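Local coordinates for protein cAMP factor (Mobiluncus curtisii, PDB 6JLC) that probably acts as a pore-forming toxin in the haemolytic CAMP reaction, helping to breach the membranes of red blood cells, at residues Y94-A99 and S139-L144; D148-Y153 and A201-C206. All coordinates share one frame; numbering follows the deposited sequence.

Contact 1 of 2, residues Y94-A99 and S139-L144; sequences YKIQKA and STYRDL
Lys-95 and Asp-143 form an isolated antiparallel bridge, a non-hydrogen-bonded pair whose CA atoms lie 4.3 Å apart, framed by a bond from Leu-144 N to Tyr-94 O (2.8 Å) and a longer one from Ile-96 N to Arg-142 O (3.3 Å). The side chain of Lys-95 leaves its backbone pointing away from 139-144, but a bend at chi2 (-68°) brings it back along the facing chain. There its ammonium nitrogen gathers three oxygens. The shortest bond, NZ to Tyr-141 O at 2.6 Å, runs almost in line with the carbonyl; the salt bridge to Asp-143 OD1 (3.0 Å) uses the syn side of the carboxylate, 34° out of its plane; a weak bond reaches Ser-139 O. One cation thus draws residues 139-143 together where the chain leaves helix 121-139.

Next to the bridge, Ile-96 lays CG2 against Arg-142 O and sets CD1 over one face of the Arg-142 guanidinium, a poorly ordered group. Tyr-141 leans toward helix 97-114, where its CD2 meets Ala-99 CB at 3.7 Å and the side chains of Lys-98 and Tyr-141 cross at about a right angle. Glu-102 holds both Lys-98 NZ and Tyr-141 OH. At the other end, Tyr-94 and Leu-144 pack on Val-154 of helix 152-173.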
loop_
_atom_site.group_PDB
_atom_site.type_symbol
_atom_site.label_atom_id
_atom_site.label_comp_id
_atom_site.label_asym_id
_atom_site.label_seq_id
_atom_site.Cartn_x
_atom_site.Cartn_y
_atom_site.Cartn_z
ATOM N N TYR A 94 3.872 12.626 -0.710
ATOM C CA TYR A 94 4.864 13.645 -1.032
ATOM C C TYR A 94 5.742 14.018 0.156
ATOM O O TYR A 94 6.406 15.059 0.121
ATOM C CB TYR A 94 4.178 14.896 -1.589
ATOM C CG TYR A 94 3.771 14.730 -3.030
ATOM C CD1 TYR A 94 2.573 14.114 -3.365
ATOM C CD2 TYR A 94 4.608 15.145 -4.061
ATOM C CE1 TYR A 94 2.193 13.949 -4.705
ATOM C CE2 TYR A 94 4.241 14.975 -5.404
ATOM C CZ TYR A 94 3.033 14.380 -5.712
ATOM O OH TYR A 94 2.664 14.208 -7.029
ATOM N N LYS A 95 5.758 13.203 1.210
ATOM C CA LYS A 95 6.637 13.508 2.328
ATOM C C LYS A 95 8.080 13.148 1.983
ATOM O O LYS A 95 8.349 12.313 1.117
ATOM C CB LYS A 95 6.199 12.752 3.595
ATOM C CG LYS A 95 4.882 13.250 4.187
ATOM C CD LYS A 95 5.051 14.654 4.747
ATOM C CE LYS A 95 3.715 15.227 5.194
ATOM N NZ LYS A 95 3.896 16.645 5.630
ATOM N N ILE A 96 9.015 13.781 2.693
ATOM C CA ILE A 96 10.417 13.455 2.502
ATOM C C ILE A 96 10.657 11.976 2.828
ATOM O O ILE A 96 9.875 11.325 3.538
ATOM C CB ILE A 96 11.317 14.359 3.359
ATOM C CG1 ILE A 96 10.872 14.333 4.830
ATOM C CG2 ILE A 96 11.322 15.779 2.795
ATOM C CD1 ILE A 96 11.832 15.041 5.770
ATOM N N GLN A 97 11.757 11.443 2.292
ATOM C CA GLN A 97 12.032 10.014 2.436
ATOM C C GLN A 97 12.177 9.615 3.903
ATOM O O GLN A 97 11.806 8.493 4.278
ATOM C CB GLN A 97 13.283 9.653 1.629
ATOM C CG GLN A 97 13.734 8.199 1.734
ATOM C CD GLN A 97 12.713 7.207 1.194
ATOM O OE1 GLN A 97 11.801 7.571 0.443
ATOM N NE2 GLN A 97 12.875 5.936 1.560
ATOM N N LYS A 98 12.667 10.533 4.748
ATOM C CA LYS A 98 12.846 10.257 6.174
ATOM C C LYS A 98 11.541 9.828 6.836
ATOM O O LYS A 98 11.541 8.955 7.714
ATOM C CB LYS A 98 13.410 11.498 6.868
ATOM C CG LYS A 98 13.755 11.355 8.340
ATOM C CD LYS A 98 14.010 12.744 8.938
ATOM C CE LYS A 98 14.823 12.690 10.221
ATOM N NZ LYS A 98 13.997 12.418 11.428
ATOM N N ALA A 99 10.416 10.436 6.435
ATOM C CA ALA A 99 9.126 10.024 6.976
ATOM C C ALA A 99 8.844 8.561 6.664
ATOM O O ALA A 99 8.346 7.819 7.519
ATOM C CB ALA A 99 8.006 10.916 6.427
ATOM N N SER A 139 3.853 12.606 10.076
ATOM C CA SER A 139 2.843 13.370 9.345
ATOM C C SER A 139 3.170 14.851 9.322
ATOM O O SER A 139 2.742 15.568 8.412
ATOM C CB SER A 139 1.465 13.168 9.967
ATOM O OG SER A 139 0.938 11.916 9.589
ATOM N N THR A 140 3.899 15.325 10.321
ATOM C CA THR A 140 4.309 16.715 10.419
ATOM C C THR A 140 5.647 16.980 9.746
ATOM O O THR A 140 6.119 18.118 9.779
ATOM C CB THR A 140 4.400 17.139 11.893
ATOM O OG1 THR A 140 5.656 16.700 12.429
ATOM C CG2 THR A 140 3.270 16.533 12.709
ATOM N N TYR A 141 6.290 15.963 9.176
ATOM C CA TYR A 141 7.551 16.206 8.495
ATOM C C TYR A 141 7.309 17.036 7.241
ATOM O O TYR A 141 6.192 17.113 6.722
ATOM C CB TYR A 141 8.244 14.895 8.120
ATOM C CG TYR A 141 8.899 14.160 9.279
ATOM C CD1 TYR A 141 8.786 14.619 10.584
ATOM C CD2 TYR A 141 9.631 12.995 9.052
ATOM C CE1 TYR A 141 9.380 13.932 11.630
ATOM C CE2 TYR A 141 10.229 12.301 10.092
ATOM C CZ TYR A 141 10.102 12.770 11.377
ATOM O OH TYR A 141 10.702 12.074 12.402
ATOM N N ARG A 142 8.333 17.657 6.743
ATOM C CA ARG A 142 8.133 18.460 5.576
ATOM C C ARG A 142 7.924 17.692 4.317
ATOM O O ARG A 142 8.239 16.545 4.217
ATOM C CB ARG A 142 9.236 19.455 5.382
ATOM C CG ARG A 142 10.621 18.928 5.255
ATOM C CD ARG A 142 11.554 19.762 6.128
ATOM N NE ARG A 142 12.901 19.203 6.214
ATOM C CZ ARG A 142 13.613 18.831 5.159
ATOM N NH1 ARG A 142 13.117 18.967 3.951
ATOM N NH2 ARG A 142 14.820 18.336 5.317
ATOM N N ASP A 143 7.370 18.372 3.347
ATOM C CA ASP A 143 7.167 17.740 2.056
ATOM C C ASP A 143 8.432 17.831 1.207
ATOM O O ASP A 143 9.286 18.703 1.405
ATOM C CB ASP A 143 6.010 18.400 1.309
ATOM C CG ASP A 143 4.734 18.415 2.114
ATOM O OD1 ASP A 143 4.450 17.389 2.771
ATOM O OD2 ASP A 143 4.018 19.443 2.089
ATOM N N LEU A 144 8.532 16.920 0.246
ATOM C CA LEU A 144 9.552 17.014 -0.789
ATOM C C LEU A 144 9.485 18.370 -1.472
ATOM O O LEU A 144 8.403 18.921 -1.673
ATOM C CB LEU A 144 9.339 15.917 -1.839
ATOM C CG LEU A 144 9.587 14.460 -1.420
ATOM C CD1 LEU A 144 8.912 13.471 -2.381
ATOM C CD2 LEU A 144 11.083 14.203 -1.352
#

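Contact 2 of 2, residues D148-Y153 and A201-C206; sequences DTATIY and ATVAEC
Thr-149 faces Thr-202 in a single antiparallel bridge that leads straight into a capping box, so that an isolated bridge and the start of helix 203-222 share residues. The pair is non-hydrogen-bonded, with one bond on either side: Val-203 N to Asp-148 O at 2.9 Å, running close to the carbonyl direction, and Ala-150 N to Ala-201 O, also 2.9 Å, in the carbonyl plane. The first of these supplies an acceptor to an N-H in the opening turn of the helix, and Asp-148 O additionally receives a CA-H...O contact from Thr-202 CA (3.2 Å). The hydrogen bonds across the pair are all backbone to backbone; side chains add packing. Thr-149 lays its CG2 beside Ala-201 O, while Val-203 brings CG2 against Ala-150 CA. Cys-206, one turn into helix 203-222, closes its sulfur against the Ala-150 methyl, SG to CB 3.6 Å.

The second shell fixes the residues that present these groups. Asp-148 OD2 accepts from Lys-145 N in the incoming loop, and Thr-151 is itself the N-cap of helix 152-173, its OG1 making a weak bond to Val-154 N. Across the bridge, with chi1 at 60°, Thr-202 OG1 sits between its own N and carbonyl carbon, positioned to accept from Glu-205 N (3.0 Å). Glu-205 OE2 pairs with Lys-198, tying the box to the chain that precedes it. The other carboxylate oxygen, Glu-205 OE1, returns the capping bond by taking Thr-202 N at 2.8 Å on the anti side of the carboxylate.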
loop_
_atom_site.group_PDB
_atom_site.type_symbol
_atom_site.label_atom_id
_atom_site.label_comp_id
_atom_site.label_asym_id
_atom_site.label_seq_id
_atom_site.Cartn_x
_atom_site.Cartn_y
_atom_site.Cartn_z
ATOM N N ASP A 148 13.644 17.899 -5.425
ATOM C CA ASP A 148 14.193 16.696 -4.820
ATOM C C ASP A 148 14.018 15.494 -5.746
ATOM O O ASP A 148 13.174 15.482 -6.646
ATOM C CB ASP A 148 13.519 16.387 -3.484
ATOM C CG ASP A 148 13.916 17.341 -2.384
ATOM O OD1 ASP A 148 14.960 18.020 -2.512
ATOM O OD2 ASP A 148 13.167 17.406 -1.391
ATOM N N THR A 149 14.835 14.473 -5.516
ATOM C CA THR A 149 14.680 13.223 -6.248
ATOM C C THR A 149 13.367 12.568 -5.858
ATOM O O THR A 149 13.023 12.498 -4.672
ATOM C CB THR A 149 15.848 12.279 -5.957
ATOM O OG1 THR A 149 17.068 12.943 -6.288
ATOM C CG2 THR A 149 15.740 11.001 -6.799
ATOM N N ALA A 150 12.619 12.105 -6.858
ATOM C CA ALA A 150 11.351 11.455 -6.570
ATOM C C ALA A 150 11.589 10.223 -5.709
ATOM O O ALA A 150 12.514 9.443 -5.962
ATOM C CB ALA A 150 10.646 11.076 -7.875
ATOM N N THR A 151 10.797 10.086 -4.648
ATOM C CA THR A 151 10.793 8.856 -3.881
ATOM C C THR A 151 10.065 7.771 -4.673
ATOM O O THR A 151 9.442 8.029 -5.706
ATOM C CB THR A 151 10.106 9.070 -2.538
ATOM O OG1 THR A 151 8.742 9.461 -2.780
ATOM C CG2 THR A 151 10.820 10.164 -1.730
ATOM N N ILE A 152 10.131 6.536 -4.175
ATOM C CA ILE A 152 9.373 5.475 -4.836
ATOM C C ILE A 152 7.874 5.731 -4.725
ATOM O O ILE A 152 7.096 5.273 -5.568
ATOM C CB ILE A 152 9.745 4.103 -4.255
ATOM C CG1 ILE A 152 9.226 4.027 -2.836
ATOM C CG2 ILE A 152 11.244 3.880 -4.293
ATOM C CD1 ILE A 152 8.601 2.766 -2.576
ATOM N N TYR A 153 7.438 6.470 -3.699
ATOM C CA TYR A 153 6.014 6.770 -3.557
ATOM C C TYR A 153 5.534 7.711 -4.658
ATOM O O TYR A 153 4.442 7.525 -5.203
ATOM C CB TYR A 153 5.741 7.340 -2.161
ATOM C CG TYR A 153 6.398 6.437 -1.148
ATOM C CD1 TYR A 153 5.760 5.279 -0.723
ATOM C CD2 TYR A 153 7.692 6.685 -0.700
ATOM C CE1 TYR A 153 6.382 4.411 0.164
ATOM C CE2 TYR A 153 8.320 5.822 0.179
ATOM C CZ TYR A 153 7.656 4.690 0.612
ATOM O OH TYR A 153 8.276 3.834 1.500
ATOM N N ALA A 201 15.207 11.052 -11.618
ATOM C CA ALA A 201 14.092 11.933 -11.937
ATOM C C ALA A 201 13.652 12.693 -10.695
ATOM O O ALA A 201 13.570 12.128 -9.601
ATOM C CB ALA A 201 12.918 11.130 -12.499
ATOM N N THR A 202 13.372 13.981 -10.868
ATOM C CA THR A 202 12.887 14.796 -9.766
ATOM C C THR A 202 11.385 14.620 -9.593
ATOM O O THR A 202 10.680 14.144 -10.484
ATOM C CB THR A 202 13.167 16.275 -10.005
ATOM O OG1 THR A 202 12.495 16.686 -11.204
ATOM C CG2 THR A 202 14.670 16.536 -10.122
ATOM N N VAL A 203 10.900 15.033 -8.419
ATOM C CA VAL A 203 9.458 15.108 -8.190
ATOM C C VAL A 203 8.786 15.863 -9.327
ATOM O O VAL A 203 7.797 15.402 -9.907
ATOM C CB VAL A 203 9.166 15.763 -6.830
ATOM C CG1 VAL A 203 7.668 16.034 -6.672
ATOM C CG2 VAL A 203 9.696 14.866 -5.703
ATOM N N ALA A 204 9.339 17.023 -9.681
ATOM C CA ALA A 204 8.740 17.847 -10.726
ATOM C C ALA A 204 8.697 17.116 -12.062
ATOM O O ALA A 204 7.734 17.264 -12.826
ATOM C CB ALA A 204 9.514 19.157 -10.869
ATOM N N GLU A 205 9.745 16.358 -12.386
ATOM C CA GLU A 205 9.730 15.621 -13.646
ATOM C C GLU A 205 8.629 14.564 -13.647
ATOM O O GLU A 205 8.003 14.311 -14.680
ATOM C CB GLU A 205 11.089 14.964 -13.914
ATOM C CG GLU A 205 12.217 15.915 -14.322
ATOM C CD GLU A 205 13.553 15.194 -14.441
ATOM O OE1 GLU A 205 14.137 14.825 -13.400
ATOM O OE2 GLU A 205 14.018 14.976 -15.581
ATOM N N CYS A 206 8.384 13.931 -12.496
ATOM C CA CYS A 206 7.319 12.934 -12.421
ATOM C C CYS A 206 5.947 13.593 -12.533
ATOM O O CYS A 206 5.084 13.121 -13.286
ATOM C CB CYS A 206 7.442 12.136 -11.116
ATOM S SG CYS A 206 8.928 11.104 -11.036
#

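Overall arrangement
In this C-terminal piece of the CAMP factor, the chain passes through helices 8-31, 41-59 and 68-91 before contact 1 opens. That contact closes a loop around the hairpin of helices 97-114 and 121-139, joining its entrance to its exit. Only afterwards does contact 2 open, closing a second loop that holds helices 152-173 and 179-197 and tying its start to the head of helix 203-222. The two loops therefore lie in series, neither nested nor crossed. Their centres are 13 Å apart, and Leu-144 and Tyr-94 touch Val-203, while Gln-97 and Leu-144 touch Thr-151. Each contact ties together its own group of helices; the packing between them is where the groups meet.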